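Local coordinates for protein ribonuclease T2 (Homo sapiens, PDB 3T0O) that cleaves single-stranded RNA, preferentially between purine and uridine residues, degrading microbial RNA that TLR8 then senses in the innate immune response, at residues H89-H94 against K108-R113; I14-W19 against T39-W44. All blocks are in the same frame, centred on the assembly; numbering follows the deposited sequence. Where two conformers were deposited one is given.

Contact 1 (H89-H94 against K108-R113); sequences HEWEKH and KKYFGR
W91 turns the edge of its indole toward the face of Y110 in an offset edge-to-face pair, with ring centroids 5.6 Å apart and planes at 71°. The benzo edge does the touching: W91 CE3 lies 3.8 Å from Y110 CD2, and W91 CZ3 packs against Y110 CB. F111 fills in beside them, the rim of its ring at CZ meeting W91 CB at 3.8 Å. Two consecutive residues of one helix thus grip a single tryptophan, Y110 on the indole and F111 at the root of the side chain. With CG opposite the backbone N (chi1 171°), the Y110 ring extends toward helix 84-98, where its hydroxyl meets H94 CB at 3.6 Å.

No direct hydrogen bond crosses the contact. A water does so instead, donating to E90 OE1 at 2.8 Å and to Y110 OH at 2.6 Å. The same two atoms have further protein partners: E90 OE1 accepts from W44 NE1, and Y110 OH bonds to L43 O. Of E90 and H94, both probably active-site residues, E90 is thereby bonded into a framework of aromatic residues, whereas H94 touches it here through CB alone. W91 NE1 bonds to W55 O.

The axes of segments 89-94 and 108-113 pass 11.6 Å apart at 110°, a gap bridged by these aromatic side chains, while strand 39-45 receives the polar ends of E90 and Y110.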
ATOM      1  N   HIS A  89      -4.935   6.520  11.733  1.00 15.62           N
ATOM      2  CA  HIS A  89      -6.032   5.779  11.100  1.00 16.75           C
ATOM      3  C   HIS A  89      -5.616   4.339  10.818  1.00 15.72           C
ATOM      4  O   HIS A  89      -6.339   3.386  11.139  1.00 15.86           O
ATOM      5  CB  HIS A  89      -6.432   6.474   9.784  1.00 17.30           C
ATOM      6  CG  HIS A  89      -7.416   5.701   8.966  1.00 22.42           C
ATOM      7  ND1 HIS A  89      -8.770   5.779   9.186  1.00 29.93           N
ATOM      8  CD2 HIS A  89      -7.244   4.858   7.914  1.00 26.66           C
ATOM      9  CE1 HIS A  89      -9.396   4.971   8.343  1.00 27.75           C
ATOM     10  NE2 HIS A  89      -8.500   4.413   7.552  1.00 31.67           N
ATOM     11  N   GLU A  90      -4.419   4.163  10.295  1.00 12.67           N
ATOM     12  CA  GLU A  90      -3.953   2.829   9.955  1.00 13.28           C
ATOM     13  C   GLU A  90      -3.787   2.014  11.218  1.00 12.44           C
ATOM     14  O   GLU A  90      -4.096   0.807  11.234  1.00 13.85           O
ATOM     15  CB  GLU A  90      -2.651   2.865   9.200  1.00 12.08           C
ATOM     16  CG  GLU A  90      -2.916   3.459   7.767  1.00 14.33           C
ATOM     17  CD  GLU A  90      -3.797   2.577   6.896  1.00 16.46           C
ATOM     18  OE1 GLU A  90      -3.627   1.334   6.866  1.00 15.42           O
ATOM     19  OE2 GLU A  90      -4.696   3.151   6.244  1.00 21.22           O
ATOM     20  N   TRP A  91      -3.185   2.618  12.255  1.00 13.30           N
ATOM     21  CA  TRP A  91      -3.051   1.882  13.511  1.00 13.06           C
ATOM     22  C   TRP A  91      -4.410   1.452  14.085  1.00 15.10           C
ATOM     23  O   TRP A  91      -4.621   0.307  14.468  1.00 15.29           O
ATOM     24  CB  TRP A  91      -2.319   2.725  14.564  1.00 13.10           C
ATOM     25  CG  TRP A  91      -2.383   1.990  15.919  1.00 15.57           C
ATOM     26  CD1 TRP A  91      -3.176   2.321  17.001  1.00 17.24           C
ATOM     27  CD2 TRP A  91      -1.779   0.734  16.233  1.00 16.33           C
ATOM     28  NE1 TRP A  91      -3.009   1.405  17.986  1.00 17.85           N
ATOM     29  CE2 TRP A  91      -2.195   0.397  17.530  1.00 19.36           C
ATOM     30  CE3 TRP A  91      -0.933  -0.141  15.538  1.00 15.42           C
ATOM     31  CZ2 TRP A  91      -1.772  -0.791  18.188  1.00 19.00           C
ATOM     32  CZ3 TRP A  91      -0.452  -1.299  16.235  1.00 16.00           C
ATOM     33  CH2 TRP A  91      -0.914  -1.629  17.497  1.00 16.52           C
ATOM     34  N   GLU A  92      -5.349   2.375  14.164  1.00 14.80           N
ATOM     35  CA  GLU A  92      -6.606   2.146  14.882  0.50 15.76           C
ATOM     36  C   GLU A  92      -7.485   1.144  14.097  1.00 15.20           C
ATOM     37  O   GLU A  92      -8.084   0.185  14.672  1.00 17.84           O
ATOM     38  CB  GLU A  92      -7.214   3.529  15.258  0.50 18.09           C
ATOM     39  CG  GLU A  92      -6.213   4.260  16.230  0.50 17.78           C
ATOM     40  CD  GLU A  92      -6.632   5.577  16.908  0.50 23.02           C
ATOM     41  OE1 GLU A  92      -7.695   6.147  16.559  0.50 23.38           O
ATOM     42  OE2 GLU A  92      -5.880   6.050  17.816  0.50 22.81           O
ATOM     43  N   LYS A  93      -7.457   1.299  12.765  1.00 14.57           N
ATOM     44  CA  LYS A  93      -8.265   0.436  11.931  1.00 15.67           C
ATOM     45  C   LYS A  93      -7.654  -0.938  11.751  1.00 15.41           C
ATOM     46  O   LYS A  93      -8.389  -1.897  11.766  1.00 15.93           O
ATOM     47  CB  LYS A  93      -8.536   1.071  10.586  1.00 16.79           C
ATOM     48  CG  LYS A  93      -9.586   0.342   9.716  1.00 23.23           C
ATOM     49  CD  LYS A  93      -9.828   1.137   8.418  1.00 31.19           C
ATOM     50  CE  LYS A  93     -11.126   0.737   7.698  1.00 36.10           C
ATOM     51  NZ  LYS A  93     -12.379   1.165   8.443  1.00 39.66           N
ATOM     52  N   HIS A  94      -6.337  -1.020  11.584  1.00 12.74           N
ATOM     53  CA  HIS A  94      -5.721  -2.253  11.140  1.00 14.07           C
ATOM     54  C   HIS A  94      -4.725  -2.823  12.131  1.00 14.45           C
ATOM     55  O   HIS A  94      -4.725  -4.022  12.401  1.00 13.50           O
ATOM     56  CB  HIS A  94      -5.003  -2.014   9.793  1.00 12.90           C
ATOM     57  CG  HIS A  94      -5.926  -1.532   8.721  1.00 13.12           C
ATOM     58  ND1 HIS A  94      -6.988  -2.274   8.255  1.00 14.59           N
ATOM     59  CD2 HIS A  94      -5.987  -0.328   8.094  1.00 14.04           C
ATOM     60  CE1 HIS A  94      -7.635  -1.564   7.336  1.00 14.15           C
ATOM     61  NE2 HIS A  94      -7.039  -0.386   7.216  1.00 14.41           N
ATOM     62  N   LYS A 108       5.324  -0.219  17.566  1.00 18.55           N
ATOM     63  CA  LYS A 108       6.621  -0.194  16.923  1.00 17.18           C
ATOM     64  C   LYS A 108       6.841  -1.432  16.049  1.00 17.90           C
ATOM     65  O   LYS A 108       7.439  -1.348  14.970  1.00 18.19           O
ATOM     66  CB  LYS A 108       7.739  -0.056  17.985  1.00 19.26           C
ATOM     67  CG  LYS A 108       9.099  -0.049  17.380  1.00 25.30           C
ATOM     68  CD  LYS A 108       9.425   1.223  16.677  1.00 32.59           C
ATOM     69  CE  LYS A 108      11.003   1.351  16.528  1.00 37.57           C
ATOM     70  NZ  LYS A 108      11.751   1.383  17.815  1.00 43.48           N
ATOM     71  N   LYS A 109       6.394  -2.578  16.528  1.00 17.57           N
ATOM     72  CA  LYS A 109       6.627  -3.825  15.802  1.00 16.86           C
ATOM     73  C   LYS A 109       5.766  -3.872  14.555  1.00 15.55           C
ATOM     74  O   LYS A 109       6.251  -4.254  13.493  1.00 16.27           O
ATOM     75  CB  LYS A 109       6.346  -5.032  16.713  1.00 17.05           C
ATOM     76  CG  LYS A 109       7.498  -5.271  17.656  1.00 19.04           C
ATOM     77  CD  LYS A 109       7.102  -6.246  18.801  1.00 21.59           C
ATOM     78  CE  LYS A 109       6.946  -7.654  18.271  1.00 23.30           C
ATOM     79  NZ  LYS A 109       6.754  -8.554  19.538  1.00 22.18           N
ATOM     80  N   TYR A 110       4.501  -3.467  14.663  1.00 14.73           N
ATOM     81  CA  TYR A 110       3.636  -3.424  13.520  1.00 12.99           C
ATOM     82  C   TYR A 110       4.151  -2.467  12.434  1.00 13.29           C
ATOM     83  O   TYR A 110       4.254  -2.825  11.270  1.00 12.38           O
ATOM     84  CB  TYR A 110       2.245  -2.960  14.022  1.00 12.46           C
ATOM     85  CG  TYR A 110       1.288  -2.673  12.912  1.00 13.28           C
ATOM     86  CD1 TYR A 110       0.701  -3.714  12.218  1.00 12.84           C
ATOM     87  CD2 TYR A 110       0.989  -1.371  12.542  1.00 12.50           C
ATOM     88  CE1 TYR A 110      -0.209  -3.471  11.184  1.00 12.46           C
ATOM     89  CE2 TYR A 110       0.085  -1.138  11.514  1.00 15.80           C
ATOM     90  CZ  TYR A 110      -0.527  -2.220  10.892  1.00 14.04           C
ATOM     91  OH  TYR A 110      -1.433  -1.996   9.854  1.00 14.35           O
ATOM     92  N   PHE A 111       4.382  -1.211  12.803  1.00 12.95           N
ATOM     93  CA  PHE A 111       4.844  -0.306  11.787  1.00 12.76           C
ATOM     94  C   PHE A 111       6.240  -0.693  11.300  1.00 12.83           C
ATOM     95  O   PHE A 111       6.496  -0.568  10.086  1.00 12.20           O
ATOM     96  CB  PHE A 111       4.819   1.138  12.319  1.00 13.22           C
ATOM     97  CG  PHE A 111       3.458   1.709  12.358  1.00 12.84           C
ATOM     98  CD1 PHE A 111       2.882   2.227  11.211  1.00 15.53           C
ATOM     99  CD2 PHE A 111       2.764   1.818  13.557  1.00 14.41           C
ATOM    100  CE1 PHE A 111       1.587   2.794  11.283  1.00 15.36           C
ATOM    101  CE2 PHE A 111       1.493   2.348  13.627  1.00 15.81           C
ATOM    102  CZ  PHE A 111       0.903   2.848  12.511  1.00 14.25           C
ATOM    103  N   GLY A 112       7.098  -1.218  12.183  1.00 14.86           N
ATOM    104  CA  GLY A 112       8.437  -1.545  11.750  1.00 14.76           C
ATOM    105  C   GLY A 112       8.397  -2.724  10.805  1.00 14.74           C
ATOM    106  O   GLY A 112       9.168  -2.759   9.818  1.00 14.55           O
ATOM    107  N   ARG A 113       7.525  -3.693  11.095  1.00 15.30           N
ATOM    108  CA  ARG A 113       7.446  -4.865  10.219  1.00 14.53           C
ATOM    109  C   ARG A 113       6.874  -4.504   8.884  1.00 13.61           C
ATOM    110  O   ARG A 113       7.266  -5.028   7.842  1.00 12.77           O
ATOM    111  CB  ARG A 113       6.657  -6.026  10.892  1.00 15.59           C
ATOM    112  CG  ARG A 113       6.500  -7.253  10.043  1.00 15.39           C
ATOM    113  CD  ARG A 113       7.875  -7.897   9.701  1.00 19.76           C
ATOM    114  NE  ARG A 113       7.657  -9.210   9.107  1.00 20.05           N
ATOM    115  CZ  ARG A 113       8.505  -9.804   8.277  1.00 25.67           C
ATOM    116  NH1 ARG A 113       9.626  -9.183   7.934  1.00 23.16           N
ATOM    117  NH2 ARG A 113       8.217 -10.984   7.767  1.00 24.92           N
TER
HETATM  118  O   HOH W   1      -1.604  -0.197   7.947  1.00 10.56           O

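Contact 2 (I14-W19 against T39-W44); sequences IMVQHW and TIHGLW
A classic beta bulge interrupts the antiparallel pairing of strands 12-18 and 39-45, with H41 and G42 both facing V16. V16 O accepts from both backbone nitrogens, H41 N at 2.8 Å and G42 N at 3.2 Å, which approach from the same face of its carbonyl plane. Regular pairing resumes beyond it, through reciprocal bonds between I14 and W44 on one side and between H18 and T39 on the other.

The bulge brings H41, predicted to be catalytic, onto the face that carries V16, H18 and W44. There one face of its ring forms an offset stack with H18, planes at 19° and centroids 4.5 Å apart, while the edge of W44 at CZ2 lies over the centre of the opposite face. Q174 OE1 of strand 171-180, which also pairs with strand 12-18, hydrogen-bonds H41 ND1. V16 CG2 sits over the six-membered ring of W44 in a CH-pi contact, 3.6 Å from the centroid. At the far end, a water joins H18 NE2, T39 OG1 and I40 O, accepting from the threonine hydroxyl and donating to the carbonyl. On the reverse face, Y118 of helix 107-121 packs against Q17 and I40.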
ATOM      1  N   ILE A  14      -2.893  -8.270   4.347  1.00 13.88           N
ATOM      2  CA  ILE A  14      -2.770  -7.747   2.984  1.00 12.54           C
ATOM      3  C   ILE A  14      -1.810  -6.574   3.003  1.00 11.22           C
ATOM      4  O   ILE A  14      -2.059  -5.594   3.739  1.00 12.01           O
ATOM      5  CB  ILE A  14      -4.143  -7.315   2.475  1.00 12.76           C
ATOM      6  CG1 ILE A  14      -5.163  -8.420   2.543  1.00 17.36           C
ATOM      7  CG2 ILE A  14      -4.005  -6.877   0.961  1.00 12.74           C
ATOM      8  CD1 ILE A  14      -6.621  -7.873   2.387  1.00 20.77           C
ATOM      9  N   MET A  15      -0.670  -6.688   2.294  1.00 10.51           N
ATOM     10  CA  MET A  15       0.243  -5.555   2.196  0.50 10.20           C
ATOM     11  C   MET A  15      -0.261  -4.731   1.017  1.00  8.36           C
ATOM     12  O   MET A  15      -0.317  -5.211  -0.101  1.00 10.10           O
ATOM     13  CB  MET A  15       1.670  -5.999   1.930  0.50 11.54           C
ATOM     14  CG  MET A  15       2.581  -4.834   1.518  0.50 13.98           C
ATOM     15  SD  MET A  15       2.764  -3.520   2.783  0.50 22.63           S
ATOM     16  CE  MET A  15       4.127  -2.557   2.182  0.50 26.18           C
ATOM     17  N   VAL A  16      -0.636  -3.476   1.271  1.00  7.53           N
ATOM     18  CA  VAL A  16      -1.323  -2.648   0.289  1.00  6.58           C
ATOM     19  C   VAL A  16      -0.390  -1.518  -0.037  1.00  7.51           C
ATOM     20  O   VAL A  16       0.067  -0.768   0.861  1.00  7.92           O
ATOM     21  CB  VAL A  16      -2.577  -2.063   0.949  1.00  7.99           C
ATOM     22  CG1 VAL A  16      -3.320  -1.217  -0.123  1.00  9.18           C
ATOM     23  CG2 VAL A  16      -3.420  -3.245   1.452  1.00 11.45           C
ATOM     24  N   GLN A  17      -0.043  -1.341  -1.328  1.00  7.42           N
ATOM     25  CA  GLN A  17       0.842  -0.274  -1.760  1.00  6.20           C
ATOM     26  C   GLN A  17       0.092   0.488  -2.864  1.00  7.73           C
ATOM     27  O   GLN A  17      -0.700  -0.096  -3.580  1.00  7.37           O
ATOM     28  CB  GLN A  17       2.112  -0.876  -2.337  1.00  6.78           C
ATOM     29  CG  GLN A  17       2.929  -1.564  -1.247  1.00  9.20           C
ATOM     30  CD  GLN A  17       4.142  -2.259  -1.782  1.00 10.57           C
ATOM     31  OE1 GLN A  17       4.112  -3.487  -2.081  1.00 12.64           O
ATOM     32  NE2 GLN A  17       5.158  -1.527  -1.998  1.00  7.63           N
ATOM     33  N   HIS A  18       0.341   1.778  -2.932  1.00  6.43           N
ATOM     34  CA  HIS A  18      -0.402   2.610  -3.892  1.00  6.09           C
ATOM     35  C   HIS A  18       0.493   3.576  -4.622  1.00  7.27           C
ATOM     36  O   HIS A  18       1.602   3.822  -4.215  1.00  7.80           O
ATOM     37  CB  HIS A  18      -1.655   3.240  -3.262  1.00  8.28           C
ATOM     38  CG  HIS A  18      -1.370   4.072  -2.032  1.00  6.50           C
ATOM     39  ND1 HIS A  18      -2.417   4.479  -1.228  1.00  8.65           N
ATOM     40  CD2 HIS A  18      -0.227   4.502  -1.456  1.00  8.71           C
ATOM     41  CE1 HIS A  18      -1.916   5.219  -0.250  1.00  8.90           C
ATOM     42  NE2 HIS A  18      -0.594   5.183  -0.316  1.00  8.14           N
ATOM     43  N   TRP A  19      -0.028   4.069  -5.748  1.00  7.50           N
ATOM     44  CA  TRP A  19       0.713   4.909  -6.656  1.00  8.65           C
ATOM     45  C   TRP A  19       0.253   6.319  -6.437  1.00  8.25           C
ATOM     46  O   TRP A  19      -0.860   6.661  -6.764  1.00  8.57           O
ATOM     47  CB  TRP A  19       0.420   4.428  -8.073  1.00  8.11           C
ATOM     48  CG  TRP A  19       1.176   5.203  -9.096  1.00  7.83           C
ATOM     49  CD1 TRP A  19       0.651   6.003 -10.132  1.00  8.93           C
ATOM     50  CD2 TRP A  19       2.602   5.270  -9.238  1.00  8.77           C
ATOM     51  NE1 TRP A  19       1.691   6.526 -10.877  1.00  9.06           N
ATOM     52  CE2 TRP A  19       2.882   6.114 -10.348  1.00  8.75           C
ATOM     53  CE3 TRP A  19       3.665   4.677  -8.551  1.00 11.58           C
ATOM     54  CZ2 TRP A  19       4.190   6.391 -10.778  1.00 10.55           C
ATOM     55  CZ3 TRP A  19       4.964   4.969  -8.960  1.00 11.62           C
ATOM     56  CH2 TRP A  19       5.221   5.842 -10.030  1.00 11.17           C
ATOM     57  N   THR A  39       4.158   3.587  -2.748  1.00  8.21           N
ATOM     58  CA  THR A  39       4.366   3.723  -1.292  1.00  8.51           C
ATOM     59  C   THR A  39       3.362   2.866  -0.533  1.00  7.55           C
ATOM     60  O   THR A  39       2.436   2.261  -1.099  1.00  7.25           O
ATOM     61  CB  THR A  39       4.133   5.217  -0.828  1.00  7.72           C
ATOM     62  OG1 THR A  39       2.810   5.607  -1.249  1.00  9.65           O
ATOM     63  CG2 THR A  39       5.138   6.092  -1.532  1.00 10.10           C
ATOM     64  N   ILE A  40       3.582   2.770   0.803  1.00  7.53           N
ATOM     65  CA  ILE A  40       2.743   1.951   1.641  1.00  8.32           C
ATOM     66  C   ILE A  40       1.412   2.593   1.912  1.00  7.75           C
ATOM     67  O   ILE A  40       1.353   3.749   2.360  1.00 10.31           O
ATOM     68  CB  ILE A  40       3.423   1.721   2.990  1.00  8.99           C
ATOM     69  CG1 ILE A  40       4.781   1.053   2.759  1.00  8.26           C
ATOM     70  CG2 ILE A  40       2.478   0.863   3.848  1.00  9.30           C
ATOM     71  CD1 ILE A  40       5.636   1.019   4.062  1.00 11.30           C
ATOM     72  N   HIS A  41       0.333   1.889   1.615  1.00  6.03           N
ATOM     73  CA  HIS A  41      -0.957   2.278   2.142  1.00  7.33           C
ATOM     74  C   HIS A  41      -1.148   1.663   3.528  1.00  8.39           C
ATOM     75  O   HIS A  41      -1.339   2.393   4.518  1.00  9.42           O
ATOM     76  CB  HIS A  41      -2.007   1.825   1.198  1.00  8.51           C
ATOM     77  CG  HIS A  41      -3.330   2.406   1.537  1.00  9.53           C
ATOM     78  ND1 HIS A  41      -4.403   2.325   0.680  1.00  9.13           N
ATOM     79  CD2 HIS A  41      -3.749   3.087   2.626  1.00 10.13           C
ATOM     80  CE1 HIS A  41      -5.453   2.909   1.237  1.00 10.87           C
ATOM     81  NE2 HIS A  41      -5.093   3.394   2.413  1.00 11.33           N
ATOM     82  N   GLY A  42      -1.011   0.334   3.644  1.00  8.50           N
ATOM     83  CA  GLY A  42      -0.988  -0.225   4.971  1.00  9.20           C
ATOM     84  C   GLY A  42      -0.837  -1.738   4.920  1.00  9.71           C
ATOM     85  O   GLY A  42      -0.715  -2.330   3.857  1.00  8.85           O
ATOM     86  N   LEU A  43      -0.791  -2.328   6.115  1.00  8.85           N
ATOM     87  CA  LEU A  43      -0.717  -3.737   6.305  1.00  9.67           C
ATOM     88  C   LEU A  43      -1.977  -4.166   7.019  1.00 11.90           C
ATOM     89  O   LEU A  43      -2.169  -3.866   8.190  1.00 12.27           O
ATOM     90  CB  LEU A  43       0.548  -4.086   7.105  1.00 10.50           C
ATOM     91  CG  LEU A  43       0.640  -5.576   7.406  1.00 12.66           C
ATOM     92  CD1 LEU A  43       0.897  -6.365   6.152  1.00 11.88           C
ATOM     93  CD2 LEU A  43       1.843  -5.826   8.392  1.00 14.06           C
ATOM     94  N   TRP A  44      -2.881  -4.751   6.264  1.00 11.12           N
ATOM     95  CA  TRP A  44      -4.242  -4.889   6.786  1.00 11.85           C
ATOM     96  C   TRP A  44      -4.651  -6.328   7.050  1.00 12.17           C
ATOM     97  O   TRP A  44      -4.599  -7.159   6.137  1.00 13.09           O
ATOM     98  CB  TRP A  44      -5.190  -4.410   5.692  1.00 11.36           C
ATOM     99  CG  TRP A  44      -5.035  -2.961   5.302  1.00  9.88           C
ATOM    100  CD1 TRP A  44      -4.372  -2.022   5.907  1.00 10.86           C
ATOM    101  CD2 TRP A  44      -5.677  -2.371   4.175  1.00 11.21           C
ATOM    102  NE1 TRP A  44      -4.484  -0.811   5.216  1.00 11.60           N
ATOM    103  CE2 TRP A  44      -5.297  -1.037   4.145  1.00 11.00           C
ATOM    104  CE3 TRP A  44      -6.551  -2.862   3.214  1.00 14.49           C
ATOM    105  CZ2 TRP A  44      -5.739  -0.145   3.159  1.00 14.25           C
ATOM    106  CZ3 TRP A  44      -6.971  -1.982   2.227  1.00 16.09           C
ATOM    107  CH2 TRP A  44      -6.544  -0.707   2.193  1.00 14.74           C
TER
HETATM  108  O   HOH W   2       1.676   6.148   1.193  1.00  6.88           O

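In the fold
Both contacts are buried, but contact 2 lies at the centre of the chain, about 1 Å from it, whereas the centre of contact 1 is about 13 Å out. Contact 2 joins two sheet strands through backbone hydrogen bonds; contact 1 joins two helices through side chains and a water. Two hydrogen bonds tie the contacts to each other, and the rings of H94 and W44 stack where they meet. The predicted active-site histidines are divided between them, H94 on the helix and H41 on the strand, with E90 beside H41. The catalytic cleft is thus probably formed where helix 84-98 lies against the bulged strand.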